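Local coordinates for protein beta-lactamase (Sebaldella termitidis, PDB 6N1N) that probably hydrolyses beta-lactam antibiotics to substituted beta-amino acids as a class D serine beta-lactamase, and so contributes to antibiotic resistance, at residues Ile111-Glu114 with Lys115-Tyr119; Ser58-Phe61 with Leu62-Val66; Ala100-Phe103 with Tyr104-Ala108; Leu154-Tyr158 with Glu159-Met163. One frame throughout, in Å; residues are numbered along the deposited sequence.

All four contacts are local and lie in series along the chain, so none nests within or crosses another. Contact 2 comes first, at the C-terminal end of helix 56-63, a few residues beyond the predicted nucleophile Ser51. Contact 3 forms the short helix 101-108, and contact 1 begins the next helix, 113-122. Contact 4 ends helix 147-159 and turns the chain toward helix 166-175. Helix 56-63 ties three of these regions together: Ser58 is probably hydrogen-bonded to Tyr104 of contact 3, Glu64 probably to Tyr119 of contact 1, and Leu59 packs on Leu157 of contact 4. Contact 4 also reaches the beta-sheet, through Ile155 and Tyr158.

Contact 1 of 4, residues Ile111-Glu114 with Lys115-Tyr119; sequences IKSE and KYKEY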
loop_
_atom_site.group_PDB
_atom_site.type_symbol
_atom_site.label_atom_id
_atom_site.label_comp_id
_atom_site.label_asym_id
_atom_site.label_seq_id
_atom_site.Cartn_x
_atom_site.Cartn_y
_atom_site.Cartn_z
ATOM N N ILE A 111 17.793 8.163 -7.837
ATOM C CA ILE A 111 18.132 7.645 -6.510
ATOM C C ILE A 111 19.024 6.413 -6.680
ATOM O O ILE A 111 18.656 5.456 -7.373
ATOM C CB ILE A 111 16.870 7.308 -5.696
ATOM C CG1 ILE A 111 15.936 8.525 -5.628
ATOM C CG2 ILE A 111 17.245 6.857 -4.265
ATOM C CD1 ILE A 111 14.562 8.203 -5.053
ATOM N N LYS A 112 20.189 6.426 -6.041
ATOM C CA LYS A 112 21.077 5.267 -6.087
ATOM C C LYS A 112 20.507 4.067 -5.334
ATOM O O LYS A 112 19.791 4.204 -4.335
ATOM C CB LYS A 112 22.434 5.615 -5.469
ATOM C CG LYS A 112 23.200 6.714 -6.178
ATOM C CD LYS A 112 23.715 6.249 -7.506
ATOM C CE LYS A 112 24.731 7.236 -8.071
ATOM N NZ LYS A 112 25.279 6.800 -9.390
ATOM N N SER A 113 20.879 2.869 -5.790
ATOM C CA SER A 113 20.435 1.644 -5.119
ATOM C C SER A 113 20.792 1.628 -3.625
ATOM O O SER A 113 19.992 1.192 -2.792
ATOM C CB SER A 113 21.026 0.433 -5.846
ATOM O OG SER A 113 21.163 -0.676 -4.985
ATOM N N GLU A 114 22.008 2.044 -3.262
ATOM C CA GLU A 114 22.364 2.007 -1.839
ATOM C C GLU A 114 21.494 2.964 -1.016
ATOM O O GLU A 114 21.181 2.685 0.150
ATOM C CB GLU A 114 23.841 2.331 -1.665
ATOM C CG GLU A 114 24.331 2.216 -0.229
ATOM C CD GLU A 114 23.950 0.897 0.424
ATOM O OE1 GLU A 114 24.132 -0.165 -0.218
ATOM O OE2 GLU A 114 23.454 0.933 1.575
ATOM N N LYS A 115 21.092 4.096 -1.597
ATOM C CA LYS A 115 20.190 4.998 -0.891
ATOM C C LYS A 115 18.837 4.346 -0.656
ATOM O O LYS A 115 18.262 4.452 0.437
ATOM C CB LYS A 115 20.063 6.307 -1.683
ATOM C CG LYS A 115 19.191 7.389 -1.064
ATOM C CD LYS A 115 19.693 7.900 0.278
ATOM C CE LYS A 115 21.006 8.590 0.202
ATOM N NZ LYS A 115 21.445 8.973 1.588
ATOM N N TYR A 116 18.291 3.663 -1.673
ATOM C CA TYR A 116 17.058 2.919 -1.475
ATOM C C TYR A 116 17.207 1.884 -0.371
ATOM O O TYR A 116 16.324 1.745 0.483
ATOM C CB TYR A 116 16.641 2.229 -2.772
ATOM C CG TYR A 116 15.622 2.997 -3.595
ATOM C CD1 TYR A 116 14.379 3.320 -3.080
ATOM C CD2 TYR A 116 15.878 3.344 -4.917
ATOM C CE1 TYR A 116 13.431 3.992 -3.831
ATOM C CE2 TYR A 116 14.927 4.013 -5.675
ATOM C CZ TYR A 116 13.703 4.341 -5.133
ATOM O OH TYR A 116 12.770 5.017 -5.906
ATOM N N LYS A 117 18.328 1.157 -0.361
ATOM C CA LYS A 117 18.539 0.161 0.689
ATOM C C LYS A 117 18.535 0.796 2.072
ATOM O O LYS A 117 18.026 0.201 3.030
ATOM C CB LYS A 117 19.842 -0.603 0.458
ATOM C CG LYS A 117 19.727 -1.630 -0.670
ATOM C CD LYS A 117 21.065 -2.286 -0.967
ATOM C CE LYS A 117 20.932 -3.289 -2.101
ATOM N NZ LYS A 117 22.252 -3.804 -2.552
ATOM N N GLU A 118 19.074 2.015 2.192
ATOM C CA GLU A 118 19.031 2.731 3.466
ATOM C C GLU A 118 17.604 2.977 3.921
ATOM O O GLU A 118 17.267 2.768 5.093
ATOM C CB GLU A 118 19.758 4.064 3.359
ATOM C CG GLU A 118 21.253 3.970 3.251
ATOM C CD GLU A 118 21.859 5.348 3.022
ATOM O OE1 GLU A 118 21.155 6.357 3.282
ATOM O OE2 GLU A 118 23.014 5.420 2.573
ATOM N N TYR A 119 16.737 3.427 2.999
ATOM C CA TYR A 119 15.338 3.639 3.334
ATOM C C TYR A 119 14.613 2.337 3.643
ATOM O O TYR A 119 13.785 2.286 4.553
ATOM C CB TYR A 119 14.636 4.394 2.199
ATOM C CG TYR A 119 14.905 5.882 2.235
ATOM C CD1 TYR A 119 14.297 6.692 3.187
ATOM C CD2 TYR A 119 15.783 6.474 1.337
ATOM C CE1 TYR A 119 14.540 8.057 3.224
ATOM C CE2 TYR A 119 16.030 7.838 1.364
ATOM C CZ TYR A 119 15.412 8.620 2.312
ATOM O OH TYR A 119 15.671 9.973 2.337
HETATM O O HOH W 1 23.465 -1.570 -3.769
#
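Ile111 lies against one face of the Tyr116 ring, its CG2 4.1 Å from the ring centroid in a CH-pi contact that sits off centre toward the rim. The pair forms a hydrophobic staple at the start of helix 113-122: Lys112 is the N-cap, Ile111 precedes it, and Tyr116 belongs to the first turn. Ile111 CD1 continues along the ring as far as Tyr116 OH, 3.8 Å away, and that hydroxyl is hydrogen-bonded to Asn57. The Ile111 CG2 methyl, turned away from its own backbone N, falls between the ring and the aliphatic CG of Lys115, at 3.8 Å from the latter. Helical bonding begins at the cap, where Tyr116 N donates to Lys112 O (3.1 Å). This buried side of the turn meets helix 56-63, with Ile111 on Ile60 and Tyr116 on Phe61.

The outer side is polar. Lys115 bends at two successive torsions (chi2 62°, chi3 64°), which brings NZ within 3.1 Å of Glu118 OE1 in a salt bridge made on the syn side of the carboxylate. One turn round, the extended Lys117 passes Ser113, and the two are joined by a single water, which accepts a hydrogen bond from Lys117 NZ (2.8 Å) and lies 2.8 Å from Ser113 OG.

Contact 2 of 4, residues Ser58-Phe61 with Leu62-Val66; sequences SLIF and LEEEV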
loop_
_atom_site.group_PDB
_atom_site.type_symbol
_atom_site.label_atom_id
_atom_site.label_comp_id
_atom_site.label_asym_id
_atom_site.label_seq_id
_atom_site.Cartn_x
_atom_site.Cartn_y
_atom_site.Cartn_z
ATOM N N SER A 58 6.867 7.549 -2.325
ATOM C CA SER A 58 6.509 8.962 -2.235
ATOM C C SER A 58 7.248 9.647 -1.087
ATOM O O SER A 58 7.700 10.791 -1.227
ATOM C CB SER A 58 4.993 9.122 -2.081
ATOM O OG SER A 58 4.308 8.624 -3.217
ATOM N N LEU A 59 7.354 8.983 0.068
ATOM C CA LEU A 59 8.177 9.536 1.148
ATOM C C LEU A 59 9.604 9.744 0.675
ATOM O O LEU A 59 10.217 10.787 0.941
ATOM C CB LEU A 59 8.189 8.613 2.371
ATOM C CG LEU A 59 6.874 8.344 3.115
ATOM C CD1 LEU A 59 7.072 7.176 4.064
ATOM C CD2 LEU A 59 6.391 9.553 3.863
ATOM N N ILE A 60 10.150 8.746 -0.033
ATOM C CA ILE A 60 11.543 8.809 -0.445
ATOM C C ILE A 60 11.739 9.922 -1.467
ATOM O O ILE A 60 12.703 10.683 -1.385
ATOM C CB ILE A 60 12.006 7.444 -0.987
ATOM C CG1 ILE A 60 12.040 6.396 0.138
ATOM C CG2 ILE A 60 13.387 7.542 -1.622
ATOM C CD1 ILE A 60 12.227 4.960 -0.330
ATOM N N PHE A 61 10.836 10.031 -2.452
ATOM C CA PHE A 61 10.958 11.079 -3.467
ATOM C C PHE A 61 11.022 12.474 -2.832
ATOM O O PHE A 61 11.840 13.312 -3.236
ATOM C CB PHE A 61 9.781 11.017 -4.448
ATOM C CG PHE A 61 9.929 9.998 -5.562
ATOM C CD1 PHE A 61 10.800 8.929 -5.469
ATOM C CD2 PHE A 61 9.154 10.114 -6.698
ATOM C CE1 PHE A 61 10.902 8.010 -6.483
ATOM C CE2 PHE A 61 9.260 9.206 -7.725
ATOM C CZ PHE A 61 10.138 8.159 -7.620
ATOM N N LEU A 62 10.169 12.751 -1.845
ATOM C CA LEU A 62 10.186 14.063 -1.221
ATOM C C LEU A 62 11.422 14.257 -0.363
ATOM O O LEU A 62 12.071 15.302 -0.432
ATOM C CB LEU A 62 8.914 14.271 -0.399
ATOM C CG LEU A 62 7.687 14.363 -1.291
ATOM C CD1 LEU A 62 6.453 14.076 -0.484
ATOM C CD2 LEU A 62 7.575 15.750 -1.948
ATOM N N GLU A 63 11.760 13.267 0.466
ATOM C CA GLU A 63 12.908 13.442 1.358
ATOM C C GLU A 63 14.204 13.619 0.574
ATOM O O GLU A 63 15.086 14.407 0.974
ATOM C CB GLU A 63 13.013 12.263 2.323
ATOM C CG GLU A 63 13.961 12.512 3.519
ATOM C CD GLU A 63 13.456 13.573 4.477
ATOM O OE1 GLU A 63 12.260 13.913 4.411
ATOM O OE2 GLU A 63 14.258 14.045 5.322
ATOM N N GLU A 64 14.345 12.899 -0.536
ATOM C CA GLU A 64 15.520 12.967 -1.393
ATOM C C GLU A 64 15.456 14.086 -2.428
ATOM O O GLU A 64 16.378 14.206 -3.243
ATOM C CB GLU A 64 15.726 11.626 -2.113
ATOM C CG GLU A 64 16.156 10.506 -1.192
ATOM C CD GLU A 64 17.443 10.847 -0.483
ATOM O OE1 GLU A 64 18.422 11.165 -1.176
ATOM O OE2 GLU A 64 17.475 10.836 0.758
ATOM N N GLU A 65 14.395 14.884 -2.425
ATOM C CA GLU A 65 14.254 16.053 -3.293
ATOM C C GLU A 65 14.149 15.687 -4.772
ATOM O O GLU A 65 14.446 16.506 -5.644
ATOM C CB GLU A 65 15.402 17.038 -3.054
ATOM C CG GLU A 65 15.397 17.523 -1.623
ATOM C CD GLU A 65 16.564 18.422 -1.291
ATOM O OE1 GLU A 65 16.820 19.358 -2.064
ATOM O OE2 GLU A 65 17.233 18.170 -0.269
ATOM N N VAL A 66 13.666 14.477 -5.070
ATOM C CA VAL A 66 13.346 14.129 -6.450
ATOM C C VAL A 66 12.377 15.147 -7.027
ATOM O O VAL A 66 12.524 15.588 -8.181
ATOM C CB VAL A 66 12.776 12.700 -6.517
ATOM C CG1 VAL A 66 12.268 12.362 -7.920
ATOM C CG2 VAL A 66 13.836 11.711 -6.101
#
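From Ser58 to Glu64 the backbone keeps helical bonding, Leu62 N to Ser58 O, Glu63 N to Leu59 O and Glu64 N to Ile60 O, until Glu65 takes a positive phi of 66° and Val66 N reaches back to Phe61 O at 2.8 Å. That last bond is bent, 131° at the hydrogen, although the donor lies in the carbonyl plane; a second backward bond joins Glu65 N to Leu62 O at 3.1 Å.

The reversal brings Val66 onto Phe61. Its CG1, anti to the backbone N, rests over one ring face 4.2 Å from the centroid and displaced toward the rim, while the two CB atoms are 4.0 Å apart. Ile111 also packs on Val66. Elsewhere on the helix Glu64 runs alongside Ile60, CG 4.1 Å from Ile60 CG2, before bending so that OE2 is hydrogen-bonded to Tyr119. Glu63 OE1 is held by Thr168 and Ser165 N.

At the opposite end of the contact Ser58 OG is hydrogen-bonded to Tyr104 and to the backbone O of carboxylated Lys54, the Ser58 side chain lying about 10 Å from that of the predicted nucleophile Ser51. The C-terminal reversal, with its apolar Phe61-Val66 pair, is a classical Schellman motif.

Contact 3 of 4, residues Ala100-Phe103 with Tyr104-Ala108; sequences ALWF and YMKGA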
loop_
_atom_site.group_PDB
_atom_site.type_symbol
_atom_site.label_atom_id
_atom_site.label_comp_id
_atom_site.label_asym_id
_atom_site.label_seq_id
_atom_site.Cartn_x
_atom_site.Cartn_y
_atom_site.Cartn_z
ATOM N N ALA A 100 0.638 5.908 -11.630
ATOM C CA ALA A 100 1.424 6.098 -12.854
ATOM C C ALA A 100 2.829 5.537 -12.666
ATOM O O ALA A 100 3.726 6.207 -12.150
ATOM C CB ALA A 100 1.468 7.570 -13.240
ATOM N N LEU A 101 3.028 4.292 -13.108
ATOM C CA LEU A 101 4.315 3.637 -12.932
ATOM C C LEU A 101 5.440 4.454 -13.544
ATOM O O LEU A 101 6.512 4.576 -12.946
ATOM C CB LEU A 101 4.273 2.229 -13.532
ATOM C CG LEU A 101 5.597 1.464 -13.437
ATOM C CD1 LEU A 101 6.046 1.178 -11.995
ATOM C CD2 LEU A 101 5.481 0.166 -14.231
ATOM N N TRP A 102 5.218 5.062 -14.723
ATOM C CA TRP A 102 6.322 5.745 -15.394
ATOM C C TRP A 102 6.926 6.845 -14.526
ATOM O O TRP A 102 8.148 7.058 -14.552
ATOM C CB TRP A 102 5.893 6.304 -16.760
ATOM C CG TRP A 102 4.996 7.574 -16.804
ATOM C CD1 TRP A 102 3.653 7.607 -17.094
ATOM C CD2 TRP A 102 5.389 8.941 -16.607
ATOM N NE1 TRP A 102 3.192 8.901 -17.079
ATOM C CE2 TRP A 102 4.239 9.741 -16.790
ATOM C CE3 TRP A 102 6.605 9.573 -16.309
ATOM C CZ2 TRP A 102 4.268 11.127 -16.673
ATOM C CZ3 TRP A 102 6.625 10.939 -16.187
ATOM C CH2 TRP A 102 5.469 11.706 -16.357
ATOM N N PHE A 103 6.099 7.542 -13.741
ATOM C CA PHE A 103 6.572 8.629 -12.903
ATOM C C PHE A 103 7.492 8.105 -11.814
ATOM O O PHE A 103 8.568 8.674 -11.574
ATOM C CB PHE A 103 5.357 9.360 -12.327
ATOM C CG PHE A 103 5.654 10.433 -11.296
ATOM C CD1 PHE A 103 5.496 11.777 -11.615
ATOM C CD2 PHE A 103 5.983 10.102 -9.982
ATOM C CE1 PHE A 103 5.696 12.762 -10.671
ATOM C CE2 PHE A 103 6.207 11.103 -9.026
ATOM C CZ PHE A 103 6.062 12.416 -9.377
ATOM N N TYR A 104 7.114 6.993 -11.184
ATOM C CA TYR A 104 7.959 6.417 -10.142
ATOM C C TYR A 104 9.217 5.774 -10.710
ATOM O O TYR A 104 10.285 5.874 -10.100
ATOM C CB TYR A 104 7.125 5.458 -9.304
ATOM C CG TYR A 104 6.168 6.223 -8.416
ATOM C CD1 TYR A 104 6.569 6.707 -7.179
ATOM C CD2 TYR A 104 4.865 6.488 -8.827
ATOM C CE1 TYR A 104 5.689 7.440 -6.351
ATOM C CE2 TYR A 104 3.984 7.202 -8.023
ATOM C CZ TYR A 104 4.397 7.673 -6.781
ATOM O OH TYR A 104 3.508 8.384 -5.990
HETATM N N MSE A 105 9.118 5.108 -11.862
HETATM C CA MSE A 105 10.312 4.570 -12.533
HETATM C C MSE A 105 11.298 5.684 -12.900
HETATM O O MSE A 105 12.510 5.540 -12.716
HETATM C CB MSE A 105 9.916 3.782 -13.784
HETATM C CG MSE A 105 9.071 2.564 -13.477
HETATM SE SE MSE A 105 8.692 1.497 -15.086
HETATM C CE MSE A 105 7.691 2.765 -16.126
ATOM N N LYS A 106 10.770 6.804 -13.404
ATOM C CA LYS A 106 11.624 7.927 -13.780
ATOM C C LYS A 106 12.277 8.545 -12.550
ATOM O O LYS A 106 13.486 8.814 -12.548
ATOM C CB LYS A 106 10.806 8.955 -14.558
ATOM C CG LYS A 106 11.604 10.166 -15.041
ATOM C CD LYS A 106 10.715 11.083 -15.880
ATOM C CE LYS A 106 11.434 12.353 -16.334
ATOM N NZ LYS A 106 12.287 12.089 -17.515
ATOM N N GLY A 107 11.503 8.736 -11.484
ATOM C CA GLY A 107 12.057 9.299 -10.266
ATOM C C GLY A 107 13.066 8.391 -9.606
ATOM O O GLY A 107 14.059 8.864 -9.040
ATOM N N ALA A 108 12.856 7.075 -9.685
ATOM C CA ALA A 108 13.798 6.147 -9.088
ATOM C C ALA A 108 15.166 6.246 -9.757
ATOM O O ALA A 108 16.181 5.953 -9.116
ATOM C CB ALA A 108 13.245 4.727 -9.174
#
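Phe103 turns its edge to the face of Tyr104: Phe103 CD2 stands 3.9 Å above the Tyr104 plane, over the ring centre, in an edge-to-face pair with planes 64° apart. At the rim of the same tyrosine ring, near its plane, Ala100 O approaches Tyr104 CD2 at 3.5 Å. Neighbours in sequence can meet like this because their side chains leave the backbone differently, CG of Phe103 anti to its N (chi1 173°) and CG of Tyr104 anti to its carbonyl carbon (chi1 -73°). The Trp102 indole has Phe103 CB off centre over one face, while the aliphatic part of Lys106 runs beside it and brings CD to the ring edge, 4.1 Å from Trp102 CZ3. Trp102 NE1 is hydrogen-bonded to Trp86 O.

These residues build helix 101-108, with Ala100 as N-cap. Ala100 and Leu101 probably occupy the last two positions of the class D Ser-X-Val active-site motif, with leucine in place of the valine, and the Leu101 side chain lies about 6 Å from that of Ser51. Backbone bonds of 2.9 Å run from Met105 N to Leu101 O and from Gly107 N to Phe103 O. The selenomethionine Met105 folds its SE against Leu101 CG at 3.5 Å in one of its two conformers, so this contact is less certain. On the buried side Tyr104 meets the Phe61 ring.

Contact 4 of 4, residues Leu154-Tyr158 with Glu159-Met163; sequences LINLY and EEKFM
Phe162 packs tightly against Asn156, its CZ only 3.2 Å from Asn156 CB and its CE1 3.5 Å from the same atom. The two side chains meet at about a right angle, with the amide and ring planes 60° apart. The ring reaches on to the backbone of the last turn, where Phe162 CE2 comes 3.7 Å from Leu157 N, and Phe123 meets it from outside the two segments. Leu157, also buried, touches Lys173 and Met176.

What folds Phe162 back is a Schellman motif ending helix 147-159. Glu160 adopts a positive phi of 56°, Lys161 N donates to Asn156 O at 2.9 Å in the carbonyl plane, and Glu160 N binds Leu157 O from well above its carbonyl plane. The turn leads toward helix 166-175, whose Lys173 forms a salt bridge with Glu160 OE2 and a hydrogen bond with Tyr158 O. Tyr158 itself points to the sheet side, making edge-to-face contacts with Tyr30 and Tyr206.

The other flank is looser and polar. Glu159 extends beside Ile155, pointing the same way, its CG 3.5 Å from Ile155 O and its carboxylate at the CG2 methyl, and its OE2 is hydrogen-bonded to Tyr30. Lys161, exposed and bent along its chain, brings NZ to Glu159 OE1 at 2.9 Å, arriving from above the carboxylate plane. A water lies 2.7 Å from both Glu159 OE1 and Asn156 OD1; with further acceptors nearby they outnumber its two protons, so it probably cannot serve all of them at once. Lys161 CB and CG remain 3.7 Å from Asn156 OD1.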
loop_
_atom_site.group_PDB
_atom_site.type_symbol
_atom_site.label_atom_id
_atom_site.label_comp_id
_atom_site.label_asym_id
_atom_site.label_seq_id
_atom_site.Cartn_x
_atom_site.Cartn_y
_atom_site.Cartn_z
ATOM N N LEU A 154 3.233 1.162 8.201
ATOM C CA LEU A 154 2.219 2.205 8.195
ATOM C C LEU A 154 2.028 2.812 9.587
ATOM O O LEU A 154 1.791 4.009 9.686
ATOM C CB LEU A 154 0.901 1.663 7.670
ATOM C CG LEU A 154 0.889 1.314 6.184
ATOM C CD1 LEU A 154 -0.256 0.398 5.847
ATOM C CD2 LEU A 154 0.821 2.575 5.338
ATOM N N ILE A 155 2.142 2.007 10.657
ATOM C CA ILE A 155 2.067 2.551 12.017
ATOM C C ILE A 155 3.213 3.524 12.260
ATOM O O ILE A 155 3.034 4.607 12.846
ATOM C CB ILE A 155 2.077 1.412 13.056
ATOM C CG1 ILE A 155 0.824 0.547 12.958
ATOM C CG2 ILE A 155 2.182 1.969 14.468
ATOM C CD1 ILE A 155 0.925 -0.761 13.699
ATOM N N ASN A 156 4.425 3.121 11.888
ATOM C CA ASN A 156 5.576 4.000 12.021
ATOM C C ASN A 156 5.418 5.276 11.196
ATOM O O ASN A 156 5.885 6.335 11.602
ATOM C CB ASN A 156 6.852 3.249 11.630
ATOM C CG ASN A 156 7.354 2.362 12.746
ATOM O OD1 ASN A 156 7.341 2.756 13.907
ATOM N ND2 ASN A 156 7.781 1.159 12.407
ATOM N N LEU A 157 4.821 5.184 10.005
ATOM C CA LEU A 157 4.519 6.387 9.233
ATOM C C LEU A 157 3.545 7.288 9.986
ATOM O O LEU A 157 3.790 8.500 10.167
ATOM C CB LEU A 157 3.969 5.974 7.844
ATOM C CG LEU A 157 3.780 6.997 6.727
ATOM C CD1 LEU A 157 3.340 6.338 5.386
ATOM C CD2 LEU A 157 2.796 8.072 7.083
ATOM N N TYR A 158 2.439 6.706 10.460
ATOM C CA TYR A 158 1.455 7.467 11.219
ATOM C C TYR A 158 2.066 8.136 12.444
ATOM O O TYR A 158 1.766 9.306 12.728
ATOM C CB TYR A 158 0.309 6.538 11.618
ATOM C CG TYR A 158 -0.722 7.212 12.498
ATOM C CD1 TYR A 158 -1.637 8.100 11.963
ATOM C CD2 TYR A 158 -0.766 6.961 13.852
ATOM C CE1 TYR A 158 -2.582 8.737 12.762
ATOM C CE2 TYR A 158 -1.692 7.573 14.655
ATOM C CZ TYR A 158 -2.613 8.459 14.103
ATOM O OH TYR A 158 -3.539 9.068 14.926
ATOM N N GLU A 159 2.890 7.414 13.197
ATOM C CA GLU A 159 3.546 7.968 14.378
ATOM C C GLU A 159 4.705 8.885 14.026
ATOM O O GLU A 159 5.250 9.551 14.917
ATOM C CB GLU A 159 4.030 6.826 15.272
ATOM C CG GLU A 159 2.879 6.138 16.001
ATOM C CD GLU A 159 3.326 5.014 16.922
ATOM O OE1 GLU A 159 4.471 4.533 16.761
ATOM O OE2 GLU A 159 2.528 4.628 17.807
ATOM N N GLU A 160 5.065 8.950 12.744
ATOM C CA GLU A 160 6.188 9.746 12.233
ATOM C C GLU A 160 7.504 9.389 12.924
ATOM O O GLU A 160 8.314 10.250 13.281
ATOM C CB GLU A 160 5.871 11.246 12.318
ATOM C CG GLU A 160 4.540 11.531 11.638
ATOM C CD GLU A 160 4.278 12.966 11.241
ATOM O OE1 GLU A 160 5.148 13.844 11.420
ATOM O OE2 GLU A 160 3.160 13.186 10.751
ATOM N N LYS A 161 7.742 8.082 13.072
ATOM C CA LYS A 161 8.936 7.574 13.732
ATOM C C LYS A 161 10.170 7.545 12.846
ATOM O O LYS A 161 11.301 7.505 13.370
ATOM C CB LYS A 161 8.678 6.157 14.250
ATOM C CG LYS A 161 7.740 6.074 15.463
ATOM C CD LYS A 161 8.294 6.808 16.663
ATOM C CE LYS A 161 8.029 6.049 17.960
ATOM N NZ LYS A 161 6.578 5.912 18.252
ATOM N N PHE A 162 9.996 7.532 11.528
ATOM C CA PHE A 162 11.133 7.525 10.627
ATOM C C PHE A 162 11.788 8.901 10.607
ATOM O O PHE A 162 11.136 9.920 10.833
ATOM C CB PHE A 162 10.693 7.162 9.210
ATOM C CG PHE A 162 9.914 5.874 9.105
ATOM C CD1 PHE A 162 10.361 4.723 9.704
ATOM C CD2 PHE A 162 8.727 5.826 8.379
ATOM C CE1 PHE A 162 9.630 3.536 9.590
ATOM C CE2 PHE A 162 8.003 4.623 8.243
ATOM C CZ PHE A 162 8.465 3.495 8.848
HETATM N N MSE A 163 13.085 8.927 10.324
HETATM C CA MSE A 163 13.802 10.192 10.235
HETATM C C MSE A 163 13.545 10.848 8.875
HETATM O O MSE A 163 14.341 10.740 7.940
HETATM C CB MSE A 163 15.297 9.973 10.481
HETATM C CG MSE A 163 15.602 9.414 11.875
HETATM SE SE MSE A 163 14.960 10.550 13.341
HETATM C CE MSE A 163 15.877 12.194 12.826
HETATM O O HOH W 2 5.552 2.269 15.890
#